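Local atomic coordinates of JamJ (Lyngbya majuscula, PDB entry 5DOZ), a protein that serves as the NADPH-dependent enoyl reductase domain of a polyketide synthase and probably forms a cyclopropane ring in its carrier-protein-bound substrate. Residues Pro124-Leu129 / Cys298-Glu303; Val39-Val44 / Phe78-Val83; Glu99-Gly104 / Asn119-Pro124; Leu22-Leu27 / Asp107-Phe112; Gly35-Gln40 / Leu89-Trp94. One frame throughout, in Å; residues are numbered along the deposited sequence.

Interactions 2 and 3 lie in, and interaction 5 borders, one curled sheet of the GroES-like domain. Interactions 2 and 3 lie closest, their centres about 8 Å apart, and share neighbouring strands: Val102 N probably bonds Ala80 O, 2.6 Å away. Interaction 5 starts from the same strand as interaction 2 and sends Trp94 onto Leu120 of interaction 3. Interaction 4 fastens the N-terminal strand pair to this sheet, with Ile41 N and Ser111 O 3.0 Å apart. Interaction 1 leaves interaction 3 at their shared Pro124 and reaches helix 296-300. The NADPH lies about 7 Å from the Glu79 side chain of interaction 2 and about 9 Å from that of Ile103 in interaction 3.

Interaction 1: residues Pro124-Leu129 / Cys298-Glu303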
# COMPACT_ATOMS: atom_id res chain seq x y z
N PRO A 124 13.61 5.60 -9.90
CA PRO A 124 14.65 6.57 -9.58
C PRO A 124 16.03 5.92 -9.71
O PRO A 124 16.31 4.94 -9.01
CB PRO A 124 14.37 6.93 -8.12
CG PRO A 124 12.95 6.55 -7.89
CD PRO A 124 12.72 5.35 -8.76
N ALA A 125 16.86 6.46 -10.60
CA ALA A 125 18.12 5.83 -11.00
C ALA A 125 19.13 5.66 -9.87
O ALA A 125 19.96 4.75 -9.92
CB ALA A 125 18.74 6.60 -12.16
N ASN A 126 19.05 6.52 -8.86
CA ASN A 126 19.94 6.45 -7.70
C ASN A 126 19.60 5.31 -6.72
O ASN A 126 20.37 5.04 -5.80
CB ASN A 126 19.97 7.79 -6.96
CG ASN A 126 18.63 8.15 -6.36
OD1 ASN A 126 17.62 8.24 -7.07
ND2 ASN A 126 18.61 8.34 -5.05
N LEU A 127 18.46 4.66 -6.93
CA LEU A 127 18.02 3.56 -6.06
C LEU A 127 18.29 2.19 -6.67
O LEU A 127 18.39 2.05 -7.89
CB LEU A 127 16.52 3.68 -5.74
CG LEU A 127 16.05 4.84 -4.86
CD1 LEU A 127 14.54 4.88 -4.83
CD2 LEU A 127 16.62 4.75 -3.45
N LYS A 128 18.41 1.18 -5.80
CA LYS A 128 18.49 -0.21 -6.23
C LYS A 128 17.09 -0.72 -6.54
O LYS A 128 16.11 -0.22 -5.97
CB LYS A 128 19.12 -1.08 -5.13
CG LYS A 128 20.60 -0.85 -4.88
CD LYS A 128 21.12 -1.83 -3.84
CE LYS A 128 22.64 -1.78 -3.72
NZ LYS A 128 23.12 -0.60 -2.95
N LEU A 129 16.99 -1.72 -7.41
CA LEU A 129 15.70 -2.32 -7.78
C LEU A 129 14.91 -2.69 -6.54
O LEU A 129 13.72 -2.37 -6.43
CB LEU A 129 15.90 -3.57 -8.65
CG LEU A 129 16.33 -3.46 -10.11
CD1 LEU A 129 16.48 -4.85 -10.72
CD2 LEU A 129 15.38 -2.62 -10.95
N CYS A 298 11.74 14.10 -4.70
CA CYS A 298 12.03 13.87 -3.28
C CYS A 298 12.97 12.66 -3.08
O CYS A 298 13.90 12.71 -2.27
CB CYS A 298 10.74 13.67 -2.48
SG CYS A 298 9.35 14.75 -2.92
N PHE A 299 12.72 11.58 -3.83
CA PHE A 299 13.57 10.39 -3.79
C PHE A 299 14.92 10.65 -4.46
O PHE A 299 15.95 10.11 -4.02
CB PHE A 299 12.87 9.17 -4.43
CG PHE A 299 11.77 8.58 -3.58
CD1 PHE A 299 12.06 7.80 -2.47
CD2 PHE A 299 10.43 8.81 -3.91
CE1 PHE A 299 11.04 7.26 -1.69
CE2 PHE A 299 9.41 8.27 -3.14
CZ PHE A 299 9.71 7.50 -2.03
N GLU A 300 14.91 11.47 -5.50
CA GLU A 300 16.13 11.89 -6.19
C GLU A 300 17.05 12.71 -5.29
O GLU A 300 18.26 12.49 -5.26
CB GLU A 300 15.78 12.68 -7.46
CG GLU A 300 15.40 11.79 -8.64
CD GLU A 300 14.91 12.56 -9.86
OE1 GLU A 300 14.92 13.81 -9.83
OE2 GLU A 300 14.51 11.92 -10.85
N ASN A 301 16.46 13.64 -4.54
CA ASN A 301 17.21 14.50 -3.62
C ASN A 301 17.39 13.88 -2.23
O ASN A 301 17.81 14.57 -1.29
CB ASN A 301 16.53 15.87 -3.52
CG ASN A 301 16.29 16.52 -4.88
OD1 ASN A 301 16.74 16.01 -5.92
ND2 ASN A 301 15.58 17.63 -4.89
N LYS A 302 17.05 12.60 -2.12
CA LYS A 302 17.14 11.80 -0.88
C LYS A 302 16.46 12.46 0.32
O LYS A 302 16.95 12.38 1.45
CB LYS A 302 18.59 11.40 -0.58
CG LYS A 302 19.15 10.36 -1.53
CD LYS A 302 20.55 9.91 -1.12
CE LYS A 302 20.94 8.64 -1.88
NZ LYS A 302 22.30 8.14 -1.54
N GLU A 303 15.32 13.10 0.05
CA GLU A 303 14.48 13.68 1.08
C GLU A 303 13.47 12.62 1.56
O GLU A 303 13.11 12.59 2.74
CB GLU A 303 13.79 14.94 0.55
CG GLU A 303 14.79 16.04 0.16
CD GLU A 303 14.20 17.16 -0.68
OE1 GLU A 303 13.53 16.89 -1.70
OE2 GLU A 303 14.43 18.34 -0.33
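Pro124 sets its ring carbon CG against Phe299 CB, 4.3 Å away, an apolar touch at the root of the phenylalanine side chain. Its carbonyl oxygen takes the N-H of Leu127 and closes a type I beta turn, from which Asn126 projects to the end of helix 296-300. Asn126 CG sits between its own backbone N and carbonyl carbon (chi1 65°), which turns the amide toward the helix end; there ND2 gives a weak hydrogen bond to Phe299 O at 3.4 Å, while OD1 lies 4.0 Å from Glu300 CA. The same ND2 stands 3.9 Å from Lys302 CE; the lysine, extended beyond CG, runs antiparallel alongside the asparagine. Leu127 adds CD1, which approaches the Phe299 ring obliquely and comes within 4.5 Å of its CD1. That ring also meets Phe139 edge to face. The segment then runs into helix 129-132, N-capped by Lys128. Besides the asparagine amide, Phe299 O receives a weak bond from Lys302 N. With Glu303 N bonded to Cys298 O and a positive phi at Lys302, this is a Schellman motif, so the arrangement is a type I turn docked against a Schellman-capped helix C-terminus.

Interaction 2: residues Val39-Val44 / Phe78-Val83; sequences VQIQAV and FEAVGV
Gln40 runs alongside Val83, while Gln42 comes across it at a slant. Val83 CG1 is therefore touched by two amide oxygens: Gln40 OE1 at 3.4 Å and Gln42 OE1 at 3.5 Å. The Gln40 chain is extended, with CG anti to the backbone N (chi1 168°), which lays it along the valine. On the same face Ala43 CB meets Val81 CG1 at 3.8 Å. Elsewhere Ala80 CB is approached by two branched residues, Ile41 through CD1 at 3.8 Å and Val44 through CG2 at 4.1 Å. Opposite Ile41 stands Gly82, and with no side chain there Gln40 O comes to 3.1 Å from Gly82 CA.

The backbones run antiparallel. Gln40 and Val83 form a hydrogen-bonded pair with bonds in both directions, Gln40 N to Val83 O measuring 2.7 Å. Further on Gln42 and Ala43 both face Val81, the mark of a classic beta bulge: Val81 O accepts Gln42 N and, more weakly, Ala43 N, while Val81 N returns a bond to Ala43 O. The Glu79 carboxylate turns to other partners, a salt bridge to Arg332 and hydrogen bonds to Asn47 and Ile137 N, about 7 Å from the NADPH. Strand 37-45 also pairs with strands 112-115 and 332-336, and strand 79-87 with 99-103, while Leu129 and Ile130 of helix 129-132 pack on Gln42, Ala43 and Val81.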
# COMPACT_ATOMS: atom_id res chain seq x y z
N VAL A 39 6.69 -6.63 -19.23
CA VAL A 39 7.72 -6.32 -18.23
C VAL A 39 8.26 -7.59 -17.59
O VAL A 39 7.49 -8.44 -17.14
CB VAL A 39 7.17 -5.39 -17.12
CG1 VAL A 39 8.25 -5.08 -16.09
CG2 VAL A 39 6.60 -4.11 -17.72
N GLN A 40 9.59 -7.72 -17.55
CA GLN A 40 10.24 -8.81 -16.83
C GLN A 40 10.30 -8.48 -15.34
O GLN A 40 10.99 -7.53 -14.94
CB GLN A 40 11.65 -9.06 -17.39
CG GLN A 40 12.52 -9.97 -16.53
CD GLN A 40 13.99 -9.91 -16.92
OE1 GLN A 40 14.33 -9.54 -18.05
NE2 GLN A 40 14.86 -10.29 -15.99
N ILE A 41 9.58 -9.25 -14.54
CA ILE A 41 9.45 -8.99 -13.10
C ILE A 41 10.71 -9.39 -12.35
O ILE A 41 11.24 -10.49 -12.54
CB ILE A 41 8.23 -9.74 -12.51
CG1 ILE A 41 6.92 -9.30 -13.18
CG2 ILE A 41 8.16 -9.55 -10.99
CD1 ILE A 41 6.49 -7.87 -12.92
N GLN A 42 11.19 -8.51 -11.47
CA GLN A 42 12.44 -8.78 -10.75
C GLN A 42 12.30 -8.84 -9.22
O GLN A 42 13.07 -9.55 -8.57
CB GLN A 42 13.54 -7.80 -11.19
CG GLN A 42 13.77 -7.85 -12.70
CD GLN A 42 15.08 -7.26 -13.14
OE1 GLN A 42 15.12 -6.17 -13.72
NE2 GLN A 42 16.18 -7.97 -12.88
N ALA A 43 11.34 -8.11 -8.66
CA ALA A 43 11.06 -8.18 -7.22
C ALA A 43 9.63 -7.73 -6.92
O ALA A 43 9.15 -6.75 -7.47
CB ALA A 43 12.07 -7.36 -6.42
N VAL A 44 8.95 -8.47 -6.04
CA VAL A 44 7.53 -8.25 -5.75
C VAL A 44 7.27 -8.24 -4.25
O VAL A 44 7.57 -9.21 -3.56
CB VAL A 44 6.63 -9.33 -6.39
CG1 VAL A 44 5.17 -8.92 -6.33
CG2 VAL A 44 7.04 -9.62 -7.83
N PHE A 78 0.30 -6.95 -6.60
CA PHE A 78 -0.35 -5.67 -6.89
C PHE A 78 0.62 -4.58 -7.34
O PHE A 78 0.20 -3.49 -7.75
CB PHE A 78 -1.12 -5.17 -5.65
CG PHE A 78 -2.35 -5.98 -5.32
CD1 PHE A 78 -3.54 -5.75 -6.00
CD2 PHE A 78 -2.31 -6.94 -4.33
CE1 PHE A 78 -4.68 -6.48 -5.70
CE2 PHE A 78 -3.45 -7.68 -4.02
CZ PHE A 78 -4.63 -7.45 -4.71
N GLU A 79 1.91 -4.88 -7.26
CA GLU A 79 2.98 -3.94 -7.59
C GLU A 79 4.27 -4.74 -7.78
O GLU A 79 4.36 -5.89 -7.33
CB GLU A 79 3.16 -2.92 -6.46
CG GLU A 79 3.22 -3.56 -5.08
CD GLU A 79 3.56 -2.59 -3.97
OE1 GLU A 79 4.19 -1.54 -4.24
OE2 GLU A 79 3.20 -2.88 -2.80
N ALA A 80 5.27 -4.13 -8.41
CA ALA A 80 6.57 -4.78 -8.64
C ALA A 80 7.61 -3.79 -9.17
O ALA A 80 7.31 -2.63 -9.44
CB ALA A 80 6.43 -5.94 -9.61
N VAL A 81 8.84 -4.27 -9.31
CA VAL A 81 9.85 -3.57 -10.08
C VAL A 81 10.35 -4.55 -11.13
O VAL A 81 10.25 -5.77 -10.94
CB VAL A 81 10.99 -3.04 -9.18
CG1 VAL A 81 11.78 -4.18 -8.56
CG2 VAL A 81 11.91 -2.11 -9.97
N GLY A 82 10.86 -4.04 -12.24
CA GLY A 82 11.41 -4.90 -13.28
C GLY A 82 11.94 -4.13 -14.47
O GLY A 82 12.26 -2.95 -14.37
N VAL A 83 12.04 -4.82 -15.60
CA VAL A 83 12.62 -4.25 -16.80
C VAL A 83 11.73 -4.54 -18.00
O VAL A 83 11.24 -5.66 -18.18
CB VAL A 83 14.10 -4.71 -17.00
CG1 VAL A 83 14.21 -6.24 -17.06
CG2 VAL A 83 14.72 -4.08 -18.24

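Interaction 3: residues Glu99-Gly104 / Asn119-Pro124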
# COMPACT_ATOMS: atom_id res chain seq x y z
N GLU A 99 13.94 0.61 -16.81
CA GLU A 99 13.73 0.04 -15.48
C GLU A 99 12.57 0.76 -14.81
O GLU A 99 12.60 1.98 -14.62
CB GLU A 99 15.00 0.11 -14.64
CG GLU A 99 15.99 -1.00 -14.97
CD GLU A 99 17.29 -0.89 -14.20
OE1 GLU A 99 17.95 -1.93 -14.03
OE2 GLU A 99 17.65 0.23 -13.76
N VAL A 100 11.54 -0.02 -14.47
CA VAL A 100 10.26 0.54 -14.10
C VAL A 100 9.72 -0.07 -12.82
O VAL A 100 10.08 -1.19 -12.45
CB VAL A 100 9.20 0.38 -15.23
CG1 VAL A 100 9.63 1.15 -16.49
CG2 VAL A 100 8.97 -1.08 -15.58
N MET A 101 8.89 0.69 -12.13
CA MET A 101 8.06 0.16 -11.07
C MET A 101 6.67 -0.09 -11.65
O MET A 101 6.17 0.71 -12.46
CB MET A 101 7.99 1.14 -9.90
CG MET A 101 9.33 1.40 -9.23
SD MET A 101 9.28 2.82 -8.13
CE MET A 101 9.25 4.16 -9.30
N VAL A 102 6.06 -1.20 -11.26
CA VAL A 102 4.69 -1.49 -11.65
C VAL A 102 3.78 -1.13 -10.48
O VAL A 102 4.13 -1.37 -9.33
CB VAL A 102 4.47 -2.97 -12.03
CG1 VAL A 102 3.04 -3.18 -12.51
CG2 VAL A 102 5.46 -3.42 -13.09
N ILE A 103 2.63 -0.53 -10.78
CA ILE A 103 1.64 -0.20 -9.76
C ILE A 103 0.24 -0.57 -10.25
O ILE A 103 -0.18 -0.14 -11.33
CB ILE A 103 1.65 1.31 -9.38
CG1 ILE A 103 3.06 1.91 -9.40
CG2 ILE A 103 0.99 1.53 -8.03
CD1 ILE A 103 3.36 2.75 -10.62
N GLY A 104 -0.45 -1.39 -9.47
CA GLY A 104 -1.88 -1.61 -9.66
C GLY A 104 -2.28 -2.73 -10.60
O GLY A 104 -3.42 -2.76 -11.06
N ASN A 119 0.23 2.00 -16.00
CA ASN A 119 0.54 1.31 -14.76
C ASN A 119 2.04 1.29 -14.44
O ASN A 119 2.47 0.62 -13.50
CB ASN A 119 -0.04 -0.10 -14.78
CG ASN A 119 -1.56 -0.10 -14.66
OD1 ASN A 119 -2.27 0.26 -15.60
ND2 ASN A 119 -2.06 -0.48 -13.49
N LEU A 120 2.82 2.06 -15.20
CA LEU A 120 4.28 2.07 -15.05
C LEU A 120 4.82 3.46 -14.74
O LEU A 120 4.37 4.45 -15.30
CB LEU A 120 4.95 1.54 -16.32
CG LEU A 120 4.58 0.16 -16.87
CD1 LEU A 120 5.28 -0.05 -18.21
CD2 LEU A 120 4.96 -0.94 -15.90
N VAL A 121 5.80 3.51 -13.85
CA VAL A 121 6.56 4.75 -13.65
C VAL A 121 8.05 4.42 -13.71
O VAL A 121 8.44 3.27 -13.53
CB VAL A 121 6.19 5.48 -12.32
CG1 VAL A 121 4.74 5.93 -12.34
CG2 VAL A 121 6.46 4.60 -11.11
N ALA A 122 8.86 5.44 -13.98
CA ALA A 122 10.31 5.27 -14.04
C ALA A 122 10.88 5.03 -12.65
O ALA A 122 10.47 5.68 -11.69
CB ALA A 122 10.96 6.50 -14.66
N LYS A 123 11.80 4.08 -12.55
CA LYS A 123 12.55 3.88 -11.32
C LYS A 123 13.53 5.04 -11.13
O LYS A 123 14.20 5.45 -12.09
CB LYS A 123 13.32 2.55 -11.33
CG LYS A 123 13.94 2.19 -9.99
CD LYS A 123 14.88 0.99 -10.07
CE LYS A 123 16.33 1.42 -10.19
NZ LYS A 123 16.69 1.94 -11.53
N PRO A 124 13.61 5.60 -9.90
CA PRO A 124 14.65 6.57 -9.58
C PRO A 124 16.03 5.92 -9.71
O PRO A 124 16.31 4.94 -9.01
CB PRO A 124 14.37 6.93 -8.12
CG PRO A 124 12.95 6.55 -7.89
CD PRO A 124 12.72 5.35 -8.76
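The antiparallel pair of strands in which Met101 faces Val121 belongs to the sheet of the GroES-like domain. Met101 and Val121 form a hydrogen-bonded pair with a bond each way, continued by Lys123 N to Glu99 O and Ile103 N to Asn119 O. The Met101 chain bends at chi3 (-74°) and brings its methyl CE across the partner strand: 3.4 Å from Val121 CG2, tighter than usual for carbons, and 3.1 Å from Ala122 O. The same methyl reaches Pro124 CD at 3.7 Å. Ile103 comes at Val121 nearly at a right angle, CD1 resting 3.6 Å from CG2, so that Val121 is gripped by two long apolar chains. On the other face Val102 and Leu120 lie side by side, with Val102 CG2 and Leu120 CD2 3.8 Å apart.

Polar side chains close both ends. Asn119 ND2 donates to Ile103 O at 2.9 Å, in the carbonyl plane, though the acceptor lies somewhat out of the asparagine's own amide plane. At the far end Lys123 NZ forms a salt bridge with Glu99 OE2 at 3.0 Å, met from above the carboxylate plane (44° out of it). Strand 79-87 flanks strand 99-103 through Ala80 and Gly82. Trp292 of helix 287-293 packs on Met101 and Val121, and Pro136 on Met101 and Ile103, while Leu120 lies on Val37 and Val39 of strand 37-45.

Interaction 4: residues Leu22-Leu27 / Asp107-Phe112; sequences LTWVSL and DAFSSF
Trp24 brings the outer corner of its indole to Phe109: CZ3 lies 3.4 Å from Phe109 O, and CH2 is 3.9 Å from Phe109 CD1, the two side chains crossing at a slant. Ser110 N comes up at the indole edge, near the ring plane. Further along, Leu27 reaches in with one methyl. CD2 sits 3.8 Å from Ser111 N, 3.9 Å from Phe112 N and 4.0 Å from Ser110 CB, so it rests on the backbone of the loop as much as on its side chains. Leu27 CG is anti to the backbone N (chi1 169°), which carries its methyls to that loop. No hydrogen bond crosses the contact; Trp24 of strand 22-26 packs on an inverse gamma turn centred on Phe109, and Leu27 on the residues Ser110-Phe112 that follow, in the loop between strands 99-103 and 112-115.

Within that loop Ser110 OG donates to Asp107 O at 2.6 Å and also bonds Gln10 NE2, and Ser110 N makes a weak bond to Ala108 O. The indole NE1 turns away to bond Asn314 O, which probably helps to hold the ring's rotation, and Ile317 of helix 317-326 packs on both Trp24 and Phe109. Strand 9-13, the antiparallel partner of strand 22-26, contributes backbone bonds to Thr23, Val25 and, through Leu11, Phe109, while Val9 N bonds Ser111 OG.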
# COMPACT_ATOMS: atom_id res chain seq x y z
N LEU A 22 0.36 -22.48 -1.93
CA LEU A 22 0.89 -21.50 -2.88
C LEU A 22 1.96 -22.16 -3.73
O LEU A 22 2.99 -22.61 -3.22
CB LEU A 22 1.45 -20.27 -2.15
CG LEU A 22 0.44 -19.28 -1.56
CD1 LEU A 22 1.11 -18.39 -0.51
CD2 LEU A 22 -0.23 -18.45 -2.64
N THR A 23 1.71 -22.22 -5.03
CA THR A 23 2.56 -22.97 -5.95
C THR A 23 2.92 -22.13 -7.17
O THR A 23 2.09 -21.38 -7.69
CB THR A 23 1.85 -24.28 -6.40
OG1 THR A 23 1.35 -24.98 -5.24
CG2 THR A 23 2.80 -25.20 -7.17
N TRP A 24 4.17 -22.26 -7.61
CA TRP A 24 4.61 -21.69 -8.88
C TRP A 24 4.29 -22.66 -10.02
O TRP A 24 4.86 -23.74 -10.10
CB TRP A 24 6.10 -21.36 -8.84
CG TRP A 24 6.45 -20.27 -7.86
CD1 TRP A 24 6.96 -20.43 -6.60
CD2 TRP A 24 6.30 -18.85 -8.06
NE1 TRP A 24 7.15 -19.20 -6.01
CE2 TRP A 24 6.74 -18.22 -6.87
CE3 TRP A 24 5.83 -18.06 -9.11
CZ2 TRP A 24 6.74 -16.83 -6.72
CZ3 TRP A 24 5.82 -16.67 -8.96
CH2 TRP A 24 6.27 -16.07 -7.77
N VAL A 25 3.34 -22.26 -10.86
CA VAL A 25 2.90 -23.08 -11.99
C VAL A 25 3.45 -22.48 -13.30
O VAL A 25 3.71 -21.28 -13.38
CB VAL A 25 1.35 -23.17 -12.05
CG1 VAL A 25 0.88 -24.04 -13.21
CG2 VAL A 25 0.80 -23.72 -10.74
N SER A 26 3.63 -23.33 -14.30
CA SER A 26 4.10 -22.92 -15.63
C SER A 26 3.33 -21.72 -16.17
O SER A 26 2.10 -21.66 -16.07
CB SER A 26 4.01 -24.09 -16.61
OG SER A 26 4.35 -23.68 -17.92
N LEU A 27 4.06 -20.75 -16.72
CA LEU A 27 3.45 -19.56 -17.32
C LEU A 27 3.76 -19.51 -18.81
O LEU A 27 4.93 -19.47 -19.20
CB LEU A 27 3.94 -18.28 -16.63
CG LEU A 27 3.62 -16.92 -17.26
CD1 LEU A 27 2.15 -16.55 -17.11
CD2 LEU A 27 4.51 -15.83 -16.65
N ASP A 107 -1.29 -9.43 -11.16
CA ASP A 107 -0.52 -10.65 -11.38
C ASP A 107 0.99 -10.44 -11.34
O ASP A 107 1.73 -11.06 -12.12
CB ASP A 107 -0.94 -11.32 -12.70
CG ASP A 107 -0.86 -10.38 -13.88
OD1 ASP A 107 -0.46 -9.20 -13.71
OD2 ASP A 107 -1.21 -10.81 -15.00
N ALA A 108 1.46 -9.60 -10.42
CA ALA A 108 2.89 -9.28 -10.34
C ALA A 108 3.75 -10.50 -9.98
O ALA A 108 4.93 -10.56 -10.38
CB ALA A 108 3.14 -8.14 -9.36
N PHE A 109 3.18 -11.46 -9.25
CA PHE A 109 3.87 -12.71 -8.94
C PHE A 109 3.85 -13.67 -10.14
O PHE A 109 3.29 -14.76 -10.10
CB PHE A 109 3.29 -13.38 -7.68
CG PHE A 109 3.75 -12.74 -6.39
CD1 PHE A 109 5.09 -12.80 -5.99
CD2 PHE A 109 2.83 -12.10 -5.55
CE1 PHE A 109 5.50 -12.23 -4.80
CE2 PHE A 109 3.24 -11.52 -4.35
CZ PHE A 109 4.57 -11.59 -3.98
N SER A 110 4.49 -13.21 -11.21
CA SER A 110 4.65 -13.95 -12.46
C SER A 110 6.02 -13.55 -12.97
O SER A 110 6.53 -12.50 -12.59
CB SER A 110 3.60 -13.51 -13.48
OG SER A 110 2.29 -13.52 -12.93
N SER A 111 6.61 -14.38 -13.83
CA SER A 111 7.89 -14.04 -14.45
C SER A 111 7.80 -12.80 -15.35
O SER A 111 8.75 -12.01 -15.43
CB SER A 111 8.42 -15.22 -15.25
OG SER A 111 8.83 -16.27 -14.40
N PHE A 112 6.66 -12.66 -16.02
CA PHE A 112 6.41 -11.56 -16.94
C PHE A 112 4.96 -11.13 -16.80
O PHE A 112 4.08 -11.96 -16.60
CB PHE A 112 6.68 -12.00 -18.39
CG PHE A 112 8.14 -12.23 -18.71
CD1 PHE A 112 8.77 -13.42 -18.34
CD2 PHE A 112 8.87 -11.28 -19.41
CE1 PHE A 112 10.11 -13.64 -18.64
CE2 PHE A 112 10.21 -11.49 -19.72
CZ PHE A 112 10.83 -12.67 -19.33

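Interaction 5: residues Gly35-Gln40 / Leu89-Trp94; sequences GEVKVQ and LGVSQW
One hydrogen bond joins the two segments: Gly35 N donates to Leu89 O at 2.7 Å, nearly along the C=O axis and fairly straight (161° at the hydrogen). It brings the loop leading into strand 37-45 up to the loop that follows strand 79-87. The glycine backbone has a positive phi, as has that of Gly90, whose CA is the nearest to that of Gly35.

Apolar contacts make up the rest, and Val91 is at their centre. Its two methyls have separate tasks: CG2, beside the backbone N, lies 3.7 Å from Gly35 CA and 3.8 Å from Glu36 N, whereas CG1, anti to the backbone N (chi1 -170°), turns to Val37 CG2 at 4.2 Å. The same Val37 methyl stands 4.4 Å from Trp94 CD1, reaching the indole obliquely. Val91 and Trp94 thus meet the same Val37 methyl from one side, at the buried end of an otherwise superficial contact. Within the second segment Gln93 CG covers one face of the Trp94 ring, 3.2 Å above its plane and offset toward the rim.

Among the polar groups, Gln93 OE1 accepts a weak bond from Ser92 N at 3.3 Å, and Trp94 NE1 makes a weak bond to Pro117 O. In the first segment Glu36 OE1 takes Gly33 N. Pro117 also packs on Val37 and Val91. Ile84 of strand 79-87 and Leu120 of strand 120-122 both touch Val37 and Trp94, while Cys115 of strand 112-115 pairs with the Val37 backbone.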
# COMPACT_ATOMS: atom_id res chain seq x y z
N GLY A 35 -1.07 -0.90 -27.34
CA GLY A 35 -1.20 -0.19 -26.07
C GLY A 35 -0.74 -0.99 -24.86
O GLY A 35 -1.15 -0.70 -23.73
N GLU A 36 0.10 -2.00 -25.09
CA GLU A 36 0.52 -2.90 -24.01
C GLU A 36 2.03 -2.98 -23.90
O GLU A 36 2.76 -2.81 -24.88
CB GLU A 36 -0.08 -4.30 -24.19
CG GLU A 36 -1.59 -4.36 -23.99
CD GLU A 36 -2.14 -5.78 -24.06
OE1 GLU A 36 -1.79 -6.53 -24.99
OE2 GLU A 36 -2.94 -6.14 -23.17
N VAL A 37 2.49 -3.23 -22.67
CA VAL A 37 3.91 -3.36 -22.38
C VAL A 37 4.16 -4.70 -21.69
O VAL A 37 3.37 -5.12 -20.82
CB VAL A 37 4.42 -2.21 -21.49
CG1 VAL A 37 5.92 -2.30 -21.27
CG2 VAL A 37 4.06 -0.86 -22.10
N LYS A 38 5.22 -5.38 -22.10
CA LYS A 38 5.67 -6.60 -21.44
C LYS A 38 6.84 -6.26 -20.50
O LYS A 38 7.84 -5.69 -20.93
CB LYS A 38 6.09 -7.65 -22.47
CG LYS A 38 6.35 -9.03 -21.89
CD LYS A 38 6.57 -10.07 -22.98
CE LYS A 38 6.91 -11.43 -22.39
NZ LYS A 38 6.95 -12.49 -23.45
N VAL A 39 6.69 -6.63 -19.23
CA VAL A 39 7.72 -6.32 -18.23
C VAL A 39 8.26 -7.59 -17.59
O VAL A 39 7.49 -8.44 -17.14
CB VAL A 39 7.17 -5.39 -17.12
CG1 VAL A 39 8.25 -5.08 -16.09
CG2 VAL A 39 6.60 -4.11 -17.72
N GLN A 40 9.59 -7.72 -17.55
CA GLN A 40 10.24 -8.81 -16.83
C GLN A 40 10.30 -8.48 -15.34
O GLN A 40 10.99 -7.53 -14.94
CB GLN A 40 11.65 -9.06 -17.39
CG GLN A 40 12.52 -9.97 -16.53
CD GLN A 40 13.99 -9.91 -16.92
OE1 GLN A 40 14.33 -9.54 -18.05
NE2 GLN A 40 14.86 -10.29 -15.99
N LEU A 89 2.49 -1.55 -30.05
CA LEU A 89 2.26 -0.36 -30.85
C LEU A 89 1.27 0.58 -30.15
O LEU A 89 0.41 0.13 -29.38
CB LEU A 89 1.75 -0.75 -32.24
CG LEU A 89 2.01 0.20 -33.41
CD1 LEU A 89 3.48 0.59 -33.52
CD2 LEU A 89 1.54 -0.46 -34.70
N GLY A 90 1.42 1.88 -30.39
CA GLY A 90 0.59 2.89 -29.74
C GLY A 90 1.26 3.53 -28.55
O GLY A 90 0.99 4.69 -28.22
N VAL A 91 2.15 2.77 -27.90
CA VAL A 91 2.88 3.24 -26.72
C VAL A 91 4.11 4.04 -27.17
O VAL A 91 4.93 3.54 -27.94
CB VAL A 91 3.35 2.07 -25.84
CG1 VAL A 91 3.89 2.58 -24.51
CG2 VAL A 91 2.23 1.07 -25.62
N SER A 92 4.23 5.26 -26.67
CA SER A 92 5.31 6.16 -27.07
C SER A 92 6.29 6.50 -25.95
O SER A 92 7.42 6.94 -26.22
CB SER A 92 4.73 7.45 -27.68
OG SER A 92 3.65 7.95 -26.90
N GLN A 93 5.88 6.30 -24.70
CA GLN A 93 6.69 6.75 -23.56
C GLN A 93 7.70 5.71 -23.02
O GLN A 93 8.48 6.03 -22.11
CB GLN A 93 5.79 7.30 -22.44
CG GLN A 93 4.93 6.27 -21.71
CD GLN A 93 3.55 6.08 -22.31
OE1 GLN A 93 3.39 5.83 -23.50
NE2 GLN A 93 2.52 6.17 -21.46
N TRP A 94 7.70 4.50 -23.59
CA TRP A 94 8.53 3.40 -23.08
C TRP A 94 9.33 2.66 -24.16
O TRP A 94 8.90 2.54 -25.31
CB TRP A 94 7.68 2.39 -22.30
CG TRP A 94 6.98 2.97 -21.10
CD1 TRP A 94 5.63 3.06 -20.91
CD2 TRP A 94 7.59 3.53 -19.92
NE1 TRP A 94 5.36 3.65 -19.69
CE2 TRP A 94 6.55 3.95 -19.07
CE3 TRP A 94 8.92 3.72 -19.51
CZ2 TRP A 94 6.78 4.54 -17.82
CZ3 TRP A 94 9.16 4.32 -18.27
CH2 TRP A 94 8.09 4.72 -17.45